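PDB 5V2D: dioxygenase from Pseudomonas brassicacearum, which probably cleaves the central carbon-carbon double bond of lignin-derived stilbenes with molecular oxygen, using a non-haem iron centre. Local coordinates for residues L110-R113 against L119-V122; P401-I406 against N459-E464; E245-F250 against A308-G313. All blocks are in the same frame, centred on the assembly; numbering follows the deposited sequence.

Interaction 1: residues L110-R113 against L119-V122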
loop_
_atom_site.group_PDB
_atom_site.type_symbol
_atom_site.label_atom_id
_atom_site.label_comp_id
_atom_site.label_asym_id
_atom_site.label_seq_id
_atom_site.Cartn_x
_atom_site.Cartn_y
_atom_site.Cartn_z
ATOM N N LEU A 110 -1.519 -22.377 -0.228
ATOM C CA LEU A 110 -1.210 -23.792 -0.082
ATOM C C LEU A 110 -2.362 -24.671 -0.572
ATOM O O LEU A 110 -2.132 -25.775 -1.069
ATOM C CB LEU A 110 -0.874 -24.127 1.372
ATOM C CG LEU A 110 0.422 -23.528 1.882
ATOM C CD1 LEU A 110 0.738 -23.884 3.302
ATOM C CD2 LEU A 110 1.625 -23.826 1.002
ATOM N N ALA A 111 -3.597 -24.206 -0.433
ATOM C CA ALA A 111 -4.705 -24.963 -0.986
ATOM C C ALA A 111 -4.627 -24.995 -2.541
ATOM O O ALA A 111 -4.862 -26.013 -3.179
ATOM C CB ALA A 111 -6.051 -24.449 -0.481
ATOM N N GLN A 112 -4.308 -23.859 -3.139
ATOM C CA GLN A 112 -4.173 -23.824 -4.602
ATOM C C GLN A 112 -3.048 -24.705 -5.048
ATOM O O GLN A 112 -3.215 -25.434 -6.047
ATOM C CB GLN A 112 -3.973 -22.371 -5.118
ATOM C CG GLN A 112 -5.163 -21.469 -4.870
ATOM C CD GLN A 112 -5.114 -20.156 -5.653
ATOM O OE1 GLN A 112 -4.164 -19.972 -6.442
ATOM N NE2 GLN A 112 -6.218 -19.333 -5.595
ATOM N N ARG A 113 -1.928 -24.691 -4.339
ATOM C CA ARG A 113 -0.822 -25.569 -4.695
ATOM C C ARG A 113 -1.220 -27.073 -4.530
ATOM O O ARG A 113 -0.827 -27.898 -5.313
ATOM C CB ARG A 113 0.415 -25.308 -3.864
ATOM C CG ARG A 113 1.140 -24.001 -4.291
ATOM C CD ARG A 113 2.390 -23.840 -3.525
ATOM N NE ARG A 113 3.173 -22.719 -4.006
ATOM C CZ ARG A 113 4.426 -22.479 -3.650
ATOM N NH1 ARG A 113 5.026 -23.142 -2.627
ATOM N NH2 ARG A 113 5.080 -21.462 -4.243
ATOM N N LEU A 119 -8.359 -21.538 -6.949
ATOM C CA LEU A 119 -9.583 -21.939 -6.286
ATOM C C LEU A 119 -10.402 -20.742 -5.823
ATOM O O LEU A 119 -11.410 -20.897 -5.109
ATOM C CB LEU A 119 -9.233 -22.795 -5.066
ATOM C CG LEU A 119 -8.398 -24.006 -5.389
ATOM C CD1 LEU A 119 -7.913 -24.663 -4.099
ATOM C CD2 LEU A 119 -9.182 -24.968 -6.310
ATOM N N ASN A 120 -9.972 -19.540 -6.188
ATOM C CA ASN A 120 -10.504 -18.354 -5.616
ATOM C C ASN A 120 -11.103 -17.447 -6.730
ATOM O O ASN A 120 -10.522 -17.306 -7.804
ATOM C CB ASN A 120 -9.428 -17.670 -4.753
ATOM C CG ASN A 120 -9.049 -18.477 -3.510
ATOM O OD1 ASN A 120 -8.383 -19.496 -3.607
ATOM N ND2 ASN A 120 -9.473 -18.009 -2.342
ATOM N N GLY A 121 -12.258 -16.873 -6.438
ATOM C CA GLY A 121 -13.042 -16.123 -7.355
ATOM C C GLY A 121 -12.835 -14.628 -7.262
ATOM O O GLY A 121 -11.694 -14.137 -7.279
ATOM N N VAL A 122 -13.964 -13.934 -7.117
ATOM C CA VAL A 122 -14.023 -12.501 -7.145
ATOM C C VAL A 122 -13.321 -11.949 -5.928
ATOM O O VAL A 122 -13.465 -12.505 -4.811
ATOM C CB VAL A 122 -15.517 -12.040 -7.182
ATOM C CG1 VAL A 122 -15.646 -10.544 -6.959
ATOM C CG2 VAL A 122 -16.170 -12.411 -8.558
#
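Gln112 reaches from its helix to Asn120 with a hydrogen bond between the two side-chain amides, a compact example of how a loop can be tied back to the helix it has just left. With CG beside the backbone N (chi1 -64°) and the chain extended beyond it, Gln112 carries its NE2 past the backbone of Leu119 to Asn120 OD1, at 2.9 Å. The hydrogen bond is nearly straight, at 168° about the hydrogen. The oxygen lies close to the Gln112 amide plane, but NE2 stands well above the Asn120 carbonyl plane, and the two amides are turned 45° against each other. Asn120 is gripped at both ends of its amide, since ND2 donates to Asn137 OD1. Beside this polar bridge Leu119 turns its isobutyl group to the helix. Leu119 CG sits 4.1 Å from Gln112 CG, against the aliphatic part of that chain, while Leu119 CD1 lies 4.1 Å from Ala111 CB and 3.5 Å from Ala111 O. All four touching residues are buried. Leu119 also pairs through its backbone with Asp130, joining the turn to the next part of the loop. The arrangement is a helix-to-loop connection between two successive sheets of the beta-propeller of carotenoid-cleavage-type oxygenases.

Interaction 2: residues P401-I406 against N459-E464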
loop_
_atom_site.group_PDB
_atom_site.type_symbol
_atom_site.label_atom_id
_atom_site.label_comp_id
_atom_site.label_asym_id
_atom_site.label_seq_id
_atom_site.Cartn_x
_atom_site.Cartn_y
_atom_site.Cartn_z
ATOM N N PRO A 401 7.252 4.548 -27.281
ATOM C CA PRO A 401 6.096 3.681 -27.645
ATOM C C PRO A 401 6.384 2.147 -27.509
ATOM O O PRO A 401 5.437 1.373 -27.316
ATOM C CB PRO A 401 5.758 4.100 -29.089
ATOM C CG PRO A 401 6.594 5.324 -29.360
ATOM C CD PRO A 401 7.795 5.242 -28.472
ATOM N N ALA A 402 7.651 1.735 -27.505
ATOM C CA ALA A 402 7.996 0.330 -27.158
ATOM C C ALA A 402 7.689 -0.059 -25.690
ATOM O O ALA A 402 7.869 -1.222 -25.313
ATOM C CB ALA A 402 9.479 0.048 -27.435
ATOM N N ASN A 403 7.259 0.904 -24.890
ATOM C CA ASN A 403 6.759 0.604 -23.563
ATOM C C ASN A 403 5.436 -0.137 -23.618
ATOM O O ASN A 403 5.078 -0.756 -22.631
ATOM C CB ASN A 403 6.528 1.874 -22.718
ATOM C CG ASN A 403 7.809 2.663 -22.439
ATOM O OD1 ASN A 403 8.932 2.157 -22.662
ATOM N ND2 ASN A 403 7.641 3.904 -21.958
ATOM N N GLY A 404 4.714 -0.078 -24.736
ATOM C CA GLY A 404 3.351 -0.609 -24.763
ATOM C C GLY A 404 2.383 0.415 -24.254
ATOM O O GLY A 404 2.760 1.574 -24.040
ATOM N N PRO A 405 1.108 0.039 -24.089
ATOM C CA PRO A 405 0.153 1.051 -23.580
ATOM C C PRO A 405 0.438 1.441 -22.189
ATOM O O PRO A 405 1.003 0.631 -21.447
ATOM C CB PRO A 405 -1.228 0.352 -23.632
ATOM C CG PRO A 405 -0.905 -1.103 -23.798
ATOM C CD PRO A 405 0.483 -1.271 -24.340
ATOM N N ILE A 406 -0.011 2.620 -21.790
ATOM C CA ILE A 406 0.368 3.200 -20.513
ATOM C C ILE A 406 -0.315 2.426 -19.422
ATOM O O ILE A 406 -1.511 2.362 -19.386
ATOM C CB ILE A 406 0.027 4.714 -20.420
ATOM C CG1 ILE A 406 0.692 5.513 -21.563
ATOM C CG2 ILE A 406 0.394 5.245 -19.008
ATOM C CD1 ILE A 406 -0.043 6.828 -21.894
ATOM N N ASN A 459 11.381 0.331 -12.952
ATOM C CA ASN A 459 10.947 -0.590 -13.956
ATOM C C ASN A 459 11.359 0.023 -15.313
ATOM O O ASN A 459 10.841 1.079 -15.676
ATOM C CB ASN A 459 9.408 -0.785 -13.955
ATOM C CG ASN A 459 8.825 -0.965 -12.582
ATOM O OD1 ASN A 459 9.249 -1.854 -11.866
ATOM N ND2 ASN A 459 7.897 0.015 -12.161
ATOM N N LEU A 460 12.209 -0.676 -16.044
ATOM C CA LEU A 460 12.639 -0.255 -17.359
ATOM C C LEU A 460 11.762 -1.050 -18.289
ATOM O O LEU A 460 12.055 -2.206 -18.626
ATOM C CB LEU A 460 14.104 -0.553 -17.560
ATOM C CG LEU A 460 15.235 0.382 -17.100
ATOM C CD1 LEU A 460 14.848 1.808 -16.902
ATOM C CD2 LEU A 460 15.856 -0.104 -15.823
ATOM N N ILE A 461 10.642 -0.468 -18.638
ATOM C CA ILE A 461 9.546 -1.257 -19.137
ATOM C C ILE A 461 9.626 -1.622 -20.592
ATOM O O ILE A 461 8.972 -2.599 -20.980
ATOM C CB ILE A 461 8.190 -0.648 -18.828
ATOM C CG1 ILE A 461 8.008 0.731 -19.369
ATOM C CG2 ILE A 461 7.947 -0.598 -17.350
ATOM C CD1 ILE A 461 6.606 1.260 -19.075
ATOM N N ALA A 462 10.446 -0.926 -21.377
ATOM C CA ALA A 462 10.696 -1.343 -22.752
ATOM C C ALA A 462 11.624 -2.521 -22.754
ATOM O O ALA A 462 11.474 -3.368 -23.587
ATOM C CB ALA A 462 11.311 -0.196 -23.552
ATOM N N GLU A 463 12.573 -2.601 -21.838
ATOM C CA GLU A 463 13.474 -3.768 -21.814
ATOM C C GLU A 463 12.938 -4.894 -20.949
ATOM O O GLU A 463 13.506 -5.942 -20.930
ATOM C CB GLU A 463 14.833 -3.381 -21.306
ATOM C CG GLU A 463 15.451 -2.215 -22.062
ATOM C CD GLU A 463 16.725 -1.761 -21.288
ATOM O OE1 GLU A 463 16.904 -0.586 -20.960
ATOM O OE2 GLU A 463 17.586 -2.597 -20.887
ATOM N N GLU A 464 11.873 -4.656 -20.197
ATOM C CA GLU A 464 11.429 -5.585 -19.122
ATOM C C GLU A 464 12.559 -5.953 -18.146
ATOM O O GLU A 464 12.773 -7.115 -17.850
ATOM C CB GLU A 464 10.804 -6.890 -19.689
ATOM C CG GLU A 464 9.671 -6.553 -20.657
ATOM C CD GLU A 464 8.640 -7.643 -20.873
ATOM O OE1 GLU A 464 8.902 -8.845 -20.630
ATOM O OE2 GLU A 464 7.539 -7.255 -21.296
HETATM O O HOH W 1 5.727 -3.071 -20.861
#
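Ile461 places CG1 between its backbone N and carbonyl carbon (chi1 58°) and runs extended to CD1, which lays this arm against the side chain of Asn403. Asn403 in turn holds CG beside its own backbone N (chi1 -63°), so that its CB and amide carbon meet the arm at about a right angle. The closest approach of these two side chains is Asn403 CG to Ile461 CG1, 3.6 Å; Asn403 CB is 3.7 Å from Ile461 CD1. An amide is thus used here partly for its carbon surface, while its polar end is held from outside the pair: ND2 donates to the carbonyl oxygen of Asp431. Asn403 OD1 lies 3.5 Å from Ala462 CB. The contact illustrates how neighbouring blades of a seven-bladed beta-propeller meet through their connections, for residues 401-406 belong to the loop between strands 387-392 and 413-418 of one sheet, and 461-464 form the turn between strands 452-460 and 465-472 of the next. A water joins the two backbones, donating to Asn403 O at 3.0 Å and to Ile461 O at 3.3 Å. Farther out, Ala402 CB and Ala462 CB lie 4.3 Å apart. The 3-10 turn is closed by Gly404 N bonding to Pro401 O, 3.0 Å, with Gly404 at backbone angles that call for glycine. Leu35 and Ala34 of helix 33-36 pack on Ile461 as well, burying it between helix and loop.

Interaction 3: residues E245-F250 against A308-G313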
loop_
_atom_site.group_PDB
_atom_site.type_symbol
_atom_site.label_atom_id
_atom_site.label_comp_id
_atom_site.label_asym_id
_atom_site.label_seq_id
_atom_site.Cartn_x
_atom_site.Cartn_y
_atom_site.Cartn_z
ATOM N N GLU A 245 0.177 12.519 17.535
ATOM C CA GLU A 245 0.564 12.336 18.963
ATOM C C GLU A 245 -0.644 12.105 19.808
ATOM O O GLU A 245 -0.626 11.284 20.672
ATOM C CB GLU A 245 1.312 13.584 19.485
ATOM C CG GLU A 245 2.725 13.636 18.849
ATOM C CD GLU A 245 3.421 14.996 18.968
ATOM O OE1 GLU A 245 2.896 16.079 18.458
ATOM O OE2 GLU A 245 4.514 14.937 19.585
ATOM N N ARG A 246 -1.732 12.813 19.550
ATOM C CA ARG A 246 -2.914 12.728 20.376
ATOM C C ARG A 246 -4.173 12.203 19.725
ATOM O O ARG A 246 -5.157 11.995 20.436
ATOM C CB ARG A 246 -3.195 14.121 20.990
ATOM C CG ARG A 246 -2.160 14.491 22.089
ATOM C CD ARG A 246 -2.082 15.990 22.247
ATOM N NE ARG A 246 -1.403 16.642 21.107
ATOM C CZ ARG A 246 -0.099 16.892 20.984
ATOM N NH1 ARG A 246 0.773 16.541 21.914
ATOM N NH2 ARG A 246 0.364 17.484 19.868
ATOM N N TYR A 247 -4.193 12.022 18.394
ATOM C CA TYR A 247 -5.431 11.642 17.711
ATOM C C TYR A 247 -5.185 10.544 16.678
ATOM O O TYR A 247 -4.063 10.309 16.240
ATOM C CB TYR A 247 -6.063 12.825 16.989
ATOM C CG TYR A 247 -6.539 13.850 17.955
ATOM C CD1 TYR A 247 -7.747 13.709 18.624
ATOM C CD2 TYR A 247 -5.723 14.933 18.270
ATOM C CE1 TYR A 247 -8.125 14.602 19.581
ATOM C CE2 TYR A 247 -6.100 15.864 19.246
ATOM C CZ TYR A 247 -7.313 15.699 19.867
ATOM O OH TYR A 247 -7.730 16.562 20.793
ATOM N N VAL A 248 -6.273 9.892 16.301
ATOM C CA VAL A 248 -6.320 8.941 15.200
ATOM C C VAL A 248 -7.451 9.418 14.284
ATOM O O VAL A 248 -8.470 9.858 14.760
ATOM C CB VAL A 248 -6.615 7.572 15.789
ATOM C CG1 VAL A 248 -6.892 6.559 14.719
ATOM C CG2 VAL A 248 -5.412 7.124 16.586
ATOM N N VAL A 249 -7.268 9.321 12.963
ATOM C CA VAL A 249 -8.257 9.699 11.973
ATOM C C VAL A 249 -8.480 8.527 11.015
ATOM O O VAL A 249 -7.507 7.989 10.447
ATOM C CB VAL A 249 -7.793 10.908 11.159
ATOM C CG1 VAL A 249 -8.854 11.311 10.138
ATOM C CG2 VAL A 249 -7.473 12.060 12.101
ATOM N N PHE A 250 -9.740 8.134 10.853
ATOM C CA PHE A 250 -10.159 7.061 9.926
ATOM C C PHE A 250 -10.852 7.736 8.715
ATOM O O PHE A 250 -11.937 8.273 8.846
ATOM C CB PHE A 250 -11.202 6.205 10.566
ATOM C CG PHE A 250 -10.711 5.359 11.697
ATOM C CD1 PHE A 250 -10.356 5.931 12.909
ATOM C CD2 PHE A 250 -10.840 3.963 11.624
ATOM C CE1 PHE A 250 -9.912 5.150 13.984
ATOM C CE2 PHE A 250 -10.444 3.118 12.714
ATOM C CZ PHE A 250 -9.978 3.733 13.897
ATOM N N ALA A 308 0.583 13.095 9.175
ATOM C CA ALA A 308 -0.425 13.829 9.942
ATOM C C ALA A 308 0.178 14.288 11.242
ATOM O O ALA A 308 1.127 13.704 11.726
ATOM C CB ALA A 308 -1.616 12.901 10.231
ATOM N N PHE A 309 -0.357 15.362 11.788
ATOM C CA PHE A 309 0.047 15.809 13.095
ATOM C C PHE A 309 -1.081 16.629 13.683
ATOM O O PHE A 309 -2.047 16.986 12.984
ATOM C CB PHE A 309 1.374 16.589 13.004
ATOM C CG PHE A 309 1.273 17.821 12.213
ATOM C CD1 PHE A 309 0.968 19.052 12.823
ATOM C CD2 PHE A 309 1.429 17.774 10.826
ATOM C CE1 PHE A 309 0.870 20.215 12.061
ATOM C CE2 PHE A 309 1.287 18.942 10.053
ATOM C CZ PHE A 309 0.994 20.155 10.692
ATOM N N ASP A 310 -1.010 16.930 14.960
ATOM C CA ASP A 310 -2.068 17.735 15.585
ATOM C C ASP A 310 -1.423 18.831 16.436
ATOM O O ASP A 310 -0.309 18.663 16.948
ATOM C CB ASP A 310 -3.059 16.909 16.383
ATOM C CG ASP A 310 -2.495 16.389 17.721
ATOM O OD1 ASP A 310 -2.052 15.220 17.817
ATOM O OD2 ASP A 310 -2.520 17.177 18.693
ATOM N N GLU A 311 -2.144 19.926 16.582
ATOM C CA GLU A 311 -1.635 21.029 17.391
ATOM C C GLU A 311 -2.829 21.857 17.843
ATOM O O GLU A 311 -3.706 22.220 17.039
ATOM C CB GLU A 311 -0.700 21.895 16.559
ATOM C CG GLU A 311 0.090 22.821 17.441
ATOM C CD GLU A 311 0.843 23.924 16.674
ATOM O OE1 GLU A 311 1.043 23.837 15.421
ATOM O OE2 GLU A 311 1.216 24.910 17.365
ATOM N N ASP A 312 -2.924 22.074 19.152
ATOM C CA ASP A 312 -4.043 22.814 19.762
ATOM C C ASP A 312 -5.349 22.106 19.494
ATOM O O ASP A 312 -5.550 20.860 19.824
ATOM C CB ASP A 312 -4.000 24.319 19.327
ATOM C CG ASP A 312 -2.718 25.003 19.823
ATOM O OD1 ASP A 312 -2.308 24.749 21.003
ATOM O OD2 ASP A 312 -2.055 25.737 19.052
ATOM N N GLY A 313 -6.312 22.786 18.898
ATOM C CA GLY A 313 -7.544 21.995 18.656
ATOM C C GLY A 313 -7.556 21.113 17.394
ATOM O O GLY A 313 -8.654 20.611 17.063
HETATM O O HOH W 2 1.012 15.316 16.386
#
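Asp310 and Arg246 form the core of a small salt-bridge network centred on a buried carboxylate. Asp310 swings CG between its backbone N and carbonyl carbon (chi1 74°), which lifts the carboxylate off strand 301-311 toward the turn before strand 247-252. Arg246, bent at chi3, comes at it side-on. Arg246 NE donates to Asp310 OD2 at 2.7 Å, in the guanidinium plane and on the syn lone pair of that oxygen, while Arg246 NH2 passes on to Asp310 O at 3.2 Å, from above the carbonyl plane. A weak second bond from NH2 also reaches OD2. The guanidinium and carboxylate planes stand almost perpendicular, 86° apart, so the grip differs from the familiar flat, two-oxygen pairing. Asp310 OD1 takes the backbone N of Arg246 at 3.0 Å; Arg246 therefore binds the carboxylate through both its main chain and its side chain, and Thr244 OG1 adds a bond to OD1.

Asp310 N is satisfied by a water at 3.0 Å. That water also accepts from Glu245 N at 3.1 Å and lies 2.9 Å from Glu245 OE1, to which it can donate; OE1 has a weak salt bridge to Arg246 NH2. The carboxylate is flanked by the edge of the Tyr247 ring: Tyr247 CD2 lies 3.6 Å from Asp310 CG, with the planes 87° apart. Val315 of strand 314-322 touches both side chains. The contact joins the outermost strand 301-311 of one blade to the turn before strand 247-252 of its neighbour. Donors from Arg246 and Thr244 converging on Asp310 probably keep it ionised, against an opposing effect of the nearby Glu245 charge, and the positive charge of Arg246 is probably shared between Asp310 and, more weakly, Glu245.

Overall arrangement
The three contacts are separate sites on the periphery of one propeller, each 22 to 23 Å from the centre of the chain. Interaction 1 and interaction 2 have centres 31 Å apart; interaction 3 lies across the chain's centre from both, at 41 and 42 Å between centres. None touches another: the nearest atoms are about 21 Å apart for interactions 1 and 2, and those of interaction 3 are about 23 Å from interaction 1 and about 26 Å from interaction 2. The iron is bound by His188, His239, His304 and His495. Interaction 3 is linked to it through the chain: strand 301-311 carries both His304 and Asp310, and His239 shortly precedes Glu245.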